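COG3291: FOG: PKD repeat (Clostridium thermocellum, PDB 1WMX) binds carbohydrate as the family 30 carbohydrate-binding module of CelJ, a large multidomain enzyme that probably breaks down cellulose. Local coordinates at residues E29-T32 / L37-D40; L53-T58 / G62-L67. All coordinates share one frame; numbering follows the deposited sequence.

Contact 1: E29-T32 / L37-D40; sequences ELET and LPVD
Glu31 and Pro38 make most of this contact, where a loop of the carbohydrate-binding module, a two-sheet antiparallel beta-sandwich, turns back on itself before entering strand 39-40. The backbone carbonyl of Glu31 comes nearest: its O lies 3.6 Å from Pro38 CD, a contact with a ring methylene and no hydrogen bond. The second touch is made by the acid group. Pro38 CG is 3.9 Å from Glu31 OE1 and 4.1 Å from Glu31 OE2, nearly equidistant from both oxygens, so the proline ring carbon stands over the flat of the carboxylate. What carries that group across is an almost fully stretched chain, CG anti to the backbone N (chi1 -167°) and extended again at the next bond. Thr32 adds its backbone, with CA 4.3 Å from Pro38 CD, near where the two backbones come closest by CA, Thr32 CA to Leu37 CA 5.1 Å. Leu37 sets out with its CB directed away from the loop, yet its CD1 branch swings back to 4.5 Å from Glu31 O.

No hydrogen bond joins the two segments directly. Behind this first shell stands strand 48-55, whose Arg52 packs against Pro38 and bonds to its backbone, necessarily at the Pro38 carbonyl because proline has no N-H. On the interior side, Leu30 and Leu37 both reach Ser23 of strand 21-25. Arg52 thus sets both partners at once, for besides holding Pro38 it forms a salt bridge through NH1 to Glu31 OE2, on the same carboxylate whose face Pro38 CG covers.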
loop_
_atom_site.group_PDB
_atom_site.type_symbol
_atom_site.label_atom_id
_atom_site.label_comp_id
_atom_site.label_asym_id
_atom_site.label_seq_id
_atom_site.Cartn_x
_atom_site.Cartn_y
_atom_site.Cartn_z
ATOM N N GLU B 29 -2.824 3.317 -18.424
ATOM C CA GLU B 29 -1.840 4.352 -18.724
ATOM C C GLU B 29 -0.461 3.735 -18.829
ATOM O O GLU B 29 0.331 4.098 -19.702
ATOM C CG GLU B 29 -3.010 6.286 -17.508
ATOM C CD GLU B 29 -4.147 5.648 -16.733
ATOM O OE1 GLU B 29 -5.132 6.370 -16.455
ATOM O OE2 GLU B 29 -4.073 4.442 -16.403
ATOM N N LEU B 30 -0.177 2.817 -17.909
ATOM C CA LEU B 30 1.112 2.139 -17.869
ATOM C C LEU B 30 1.200 1.063 -18.945
ATOM O O LEU B 30 0.307 0.214 -19.071
ATOM C CB LEU B 30 1.346 1.512 -16.483
ATOM C CG LEU B 30 2.658 0.733 -16.301
ATOM C CD1 LEU B 30 3.843 1.622 -16.666
ATOM C CD2 LEU B 30 2.777 0.247 -14.862
ATOM N N GLU B 31 2.276 1.104 -19.727
ATOM C CA GLU B 31 2.468 0.117 -20.779
ATOM C C GLU B 31 2.871 -1.225 -20.145
ATOM O O GLU B 31 3.821 -1.281 -19.362
ATOM C CB GLU B 31 3.565 0.580 -21.745
ATOM C CG GLU B 31 3.599 -0.219 -23.026
ATOM C CD GLU B 31 4.963 -0.269 -23.682
ATOM O OE1 GLU B 31 5.889 0.457 -23.248
ATOM O OE2 GLU B 31 5.109 -1.042 -24.645
ATOM N N THR B 32 2.152 -2.297 -20.473
ATOM C CA THR B 32 2.467 -3.625 -19.927
ATOM C C THR B 32 2.204 -4.724 -20.958
ATOM O O THR B 32 1.569 -4.498 -21.990
ATOM C CB THR B 32 1.588 -3.996 -18.697
ATOM O OG1 THR B 32 0.275 -4.341 -19.152
ATOM C CG2 THR B 32 1.493 -2.852 -17.704
ATOM N N LEU B 37 6.153 -5.566 -16.790
ATOM C CA LEU B 37 6.909 -4.633 -17.599
ATOM C C LEU B 37 7.501 -5.251 -18.863
ATOM O O LEU B 37 8.015 -6.368 -18.851
ATOM C CB LEU B 37 8.019 -4.002 -16.750
ATOM C CG LEU B 37 7.767 -2.602 -16.162
ATOM C CD1 LEU B 37 6.308 -2.399 -15.795
ATOM C CD2 LEU B 37 8.665 -2.421 -14.950
ATOM N N PRO B 38 7.422 -4.526 -19.984
ATOM C CA PRO B 38 7.977 -5.062 -21.225
ATOM C C PRO B 38 9.507 -4.946 -21.225
ATOM O O PRO B 38 10.067 -4.048 -20.600
ATOM C CB PRO B 38 7.329 -4.189 -22.293
ATOM C CG PRO B 38 7.222 -2.847 -21.602
ATOM C CD PRO B 38 6.775 -3.213 -20.199
ATOM N N VAL B 39 10.176 -5.871 -21.905
ATOM C CA VAL B 39 11.632 -5.857 -21.998
ATOM C C VAL B 39 12.013 -5.256 -23.347
ATOM O O VAL B 39 11.645 -5.773 -24.405
ATOM C CB VAL B 39 12.230 -7.285 -21.864
ATOM C CG1 VAL B 39 13.754 -7.241 -22.016
ATOM C CG2 VAL B 39 11.866 -7.865 -20.506
ATOM N N ASP B 40 12.743 -4.147 -23.291
ATOM C CA ASP B 40 13.170 -3.440 -24.484
ATOM C C ASP B 40 14.447 -4.058 -25.038
ATOM O O ASP B 40 15.476 -4.108 -24.365
ATOM C CB ASP B 40 13.376 -1.964 -24.142
ATOM C CG ASP B 40 13.172 -1.060 -25.330
ATOM O OD1 ASP B 40 12.829 0.129 -25.120
ATOM O OD2 ASP B 40 13.355 -1.533 -26.473
#

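Contact 2: L53-T58 / G62-L67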
loop_
_atom_site.group_PDB
_atom_site.type_symbol
_atom_site.label_atom_id
_atom_site.label_comp_id
_atom_site.label_asym_id
_atom_site.label_seq_id
_atom_site.Cartn_x
_atom_site.Cartn_y
_atom_site.Cartn_z
ATOM N N LEU B 53 9.766 1.218 -18.301
ATOM C CA LEU B 53 8.669 1.708 -17.467
ATOM C C LEU B 53 8.067 2.839 -18.304
ATOM O O LEU B 53 8.571 3.969 -18.311
ATOM C CB LEU B 53 9.192 2.240 -16.137
ATOM C CG LEU B 53 8.156 2.856 -15.191
ATOM C CD1 LEU B 53 7.130 1.806 -14.801
ATOM C CD2 LEU B 53 8.851 3.411 -13.945
ATOM N N ASN B 54 6.979 2.534 -18.998
ATOM C CA ASN B 54 6.364 3.485 -19.912
ATOM C C ASN B 54 4.925 3.918 -19.618
ATOM O O ASN B 54 3.970 3.175 -19.870
ATOM C CB ASN B 54 6.451 2.898 -21.321
ATOM C CG ASN B 54 5.930 3.837 -22.389
ATOM O OD1 ASN B 54 5.531 3.392 -23.464
ATOM N ND2 ASN B 54 5.950 5.138 -22.108
ATOM N N VAL B 55 4.786 5.129 -19.086
ATOM C CA VAL B 55 3.479 5.697 -18.793
ATOM C C VAL B 55 3.199 6.527 -20.041
ATOM O O VAL B 55 3.717 7.629 -20.189
ATOM C CB VAL B 55 3.528 6.602 -17.539
ATOM C CG1 VAL B 55 2.155 7.184 -17.261
ATOM C CG2 VAL B 55 4.002 5.788 -16.340
ATOM N N GLN B 56 2.385 5.982 -20.939
ATOM C CA GLN B 56 2.078 6.618 -22.220
ATOM C C GLN B 56 1.096 7.785 -22.298
ATOM O O GLN B 56 1.245 8.651 -23.155
ATOM C CB GLN B 56 1.682 5.529 -23.219
ATOM C CG GLN B 56 1.211 4.262 -22.559
ATOM C CD GLN B 56 1.330 3.054 -23.464
ATOM O OE1 GLN B 56 0.786 1.998 -23.168
ATOM N NE2 GLN B 56 2.053 3.203 -24.569
ATOM N N THR B 57 0.093 7.828 -21.438
ATOM C CA THR B 57 -0.838 8.949 -21.490
ATOM C C THR B 57 -0.896 9.609 -20.128
ATOM O O THR B 57 -0.458 9.013 -19.140
ATOM C CB THR B 57 -2.246 8.491 -21.900
ATOM O OG1 THR B 57 -2.702 7.475 -21.001
ATOM C CG2 THR B 57 -2.231 7.938 -23.304
ATOM N N THR B 58 -1.408 10.835 -20.056
ATOM C CA THR B 58 -1.478 11.469 -18.744
ATOM C C THR B 58 -2.336 10.576 -17.836
ATOM O O THR B 58 -3.430 10.148 -18.198
ATOM C CB THR B 58 -2.021 12.926 -18.800
ATOM O OG1 THR B 58 -2.871 13.160 -17.673
ATOM C CG2 THR B 58 -2.756 13.190 -20.085
ATOM N N GLY B 62 -5.885 8.019 -11.683
ATOM C CA GLY B 62 -5.359 8.335 -10.358
ATOM C C GLY B 62 -4.081 7.542 -10.104
ATOM O O GLY B 62 -3.404 7.737 -9.086
ATOM N N TRP B 63 -3.760 6.449 -10.805
ATOM C CA TRP B 63 -2.717 5.547 -10.322
ATOM C C TRP B 63 -2.155 4.536 -11.322
ATOM O O TRP B 63 -2.747 4.257 -12.369
ATOM C CB TRP B 63 -3.239 4.753 -9.117
ATOM C CG TRP B 63 -4.264 3.744 -9.523
ATOM C CD1 TRP B 63 -5.580 3.978 -9.819
ATOM C CD2 TRP B 63 -4.039 2.354 -9.781
ATOM N NE1 TRP B 63 -6.186 2.821 -10.247
ATOM C CE2 TRP B 63 -5.262 1.807 -10.235
ATOM C CE3 TRP B 63 -2.921 1.517 -9.677
ATOM C CZ2 TRP B 63 -5.402 0.457 -10.586
ATOM C CZ3 TRP B 63 -3.060 0.173 -10.026
ATOM C CH2 TRP B 63 -4.292 -0.342 -10.474
ATOM N N TRP B 64 -0.990 3.999 -10.966
ATOM C CA TRP B 64 -0.310 2.959 -11.727
ATOM C C TRP B 64 0.767 2.422 -10.806
ATOM O O TRP B 64 1.366 3.169 -10.029
ATOM C CB TRP B 64 0.304 3.478 -13.034
ATOM C CG TRP B 64 1.363 4.523 -12.900
ATOM C CD1 TRP B 64 1.217 5.862 -13.119
ATOM C CD2 TRP B 64 2.738 4.321 -12.553
ATOM N NE1 TRP B 64 2.413 6.506 -12.935
ATOM C CE2 TRP B 64 3.367 5.586 -12.585
ATOM C CE3 TRP B 64 3.501 3.194 -12.217
ATOM C CZ2 TRP B 64 4.726 5.762 -12.294
ATOM C CZ3 TRP B 64 4.853 3.366 -11.928
ATOM C CH2 TRP B 64 5.450 4.644 -11.969
ATOM N N ILE B 65 1.003 1.121 -10.884
ATOM C CA ILE B 65 1.990 0.490 -10.032
ATOM C C ILE B 65 2.713 -0.623 -10.772
ATOM O O ILE B 65 2.173 -1.214 -11.697
ATOM C CB ILE B 65 1.307 -0.106 -8.797
ATOM C CG1 ILE B 65 2.349 -0.594 -7.800
ATOM C CG2 ILE B 65 0.391 -1.254 -9.218
ATOM C CD1 ILE B 65 1.746 -1.090 -6.502
ATOM N N SER B 66 3.952 -0.887 -10.374
ATOM C CA SER B 66 4.716 -1.972 -10.967
ATOM C C SER B 66 5.353 -2.778 -9.847
ATOM O O SER B 66 6.134 -2.235 -9.065
ATOM C CB SER B 66 5.810 -1.443 -11.891
ATOM O OG SER B 66 6.549 -2.526 -12.439
ATOM N N LEU B 67 5.013 -4.061 -9.757
ATOM C CA LEU B 67 5.585 -4.928 -8.731
ATOM C C LEU B 67 6.524 -5.940 -9.381
ATOM O O LEU B 67 6.129 -6.687 -10.271
ATOM C CB LEU B 67 4.476 -5.665 -7.960
ATOM C CG LEU B 67 3.464 -4.798 -7.191
ATOM C CD1 LEU B 67 2.273 -5.636 -6.773
ATOM C CD2 LEU B 67 4.124 -4.174 -5.979
#
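Val55 and Leu53 press on the indole of Trp64 at two places, the five-membered ring and the far end of the six-membered ring. Val55 does so with one methyl: CG2 sits 4.0 Å from the centroid of Trp64's five-membered ring, only 20° off the ring normal, a CH-pi contact over the face. The same Val55 CG2 is displaced from the ring centre toward the NE1-CE2 bond, 3.8 Å from Trp64 CE2. Leu53 meets the other end obliquely, its two branches reaching adjacent ring atoms, CD1 4.0 Å from Trp64 CZ3 and CD2 4.1 Å from Trp64 CH2. Trp64 holds CG between its backbone N and carbonyl carbon (chi1 62°), which stands the indole up from its strand toward the other segment.

Here the two sheets of the beta-sandwich face each other: strand 48-55 belongs to one, strand 64-69 to the other, and no hydrogen bond joins 53-58 to 62-67. Their backbones stay well apart, with 8.5 Å between Val55 CA and Trp64 CA, and the side chains fill the interval. Phe168 touches both Leu53 and Val55, while Phe160 of strand 155-161 touches Trp64 and Ser66, extending the apolar layer. Ser66 is buried beside it, its OG hydrogen-bonded to Ser23 OG.

Past Val55 the packing gives way. Gln56, Thr57 and Thr58 leave the strand on the exposed side, and Gly62, also exposed, begins the return with a positive phi of 105°. Trp63 lies partly exposed and makes no contact with 53-58; the Ile65 CG2 methyl lies in plane at its ring edge, and Asn147 of the second subunit packs against it.

In the fold
From the N terminus, the chain leaves strand 21-25 of the five-stranded sheet and enters the loop that contact 1 closes, bringing 29-32 up to 37-40 across four intervening residues. It then runs through strands 39-40 and 44-45 into strand 48-55. Contact 2 closes the short loop between strands 48-55 and 64-69, packing the former, of the seven-stranded sheet, on the latter, of the five-stranded sheet. The contacts follow in series, neither nesting nor crossing, with centres 9 Å apart. They join directly: Glu31 N lies 2.7 Å from Asn54 O and Glu29 O 3.0 Å from Gln56 N, both probable hydrogen bonds, tying the first loop to the end of strand 48-55.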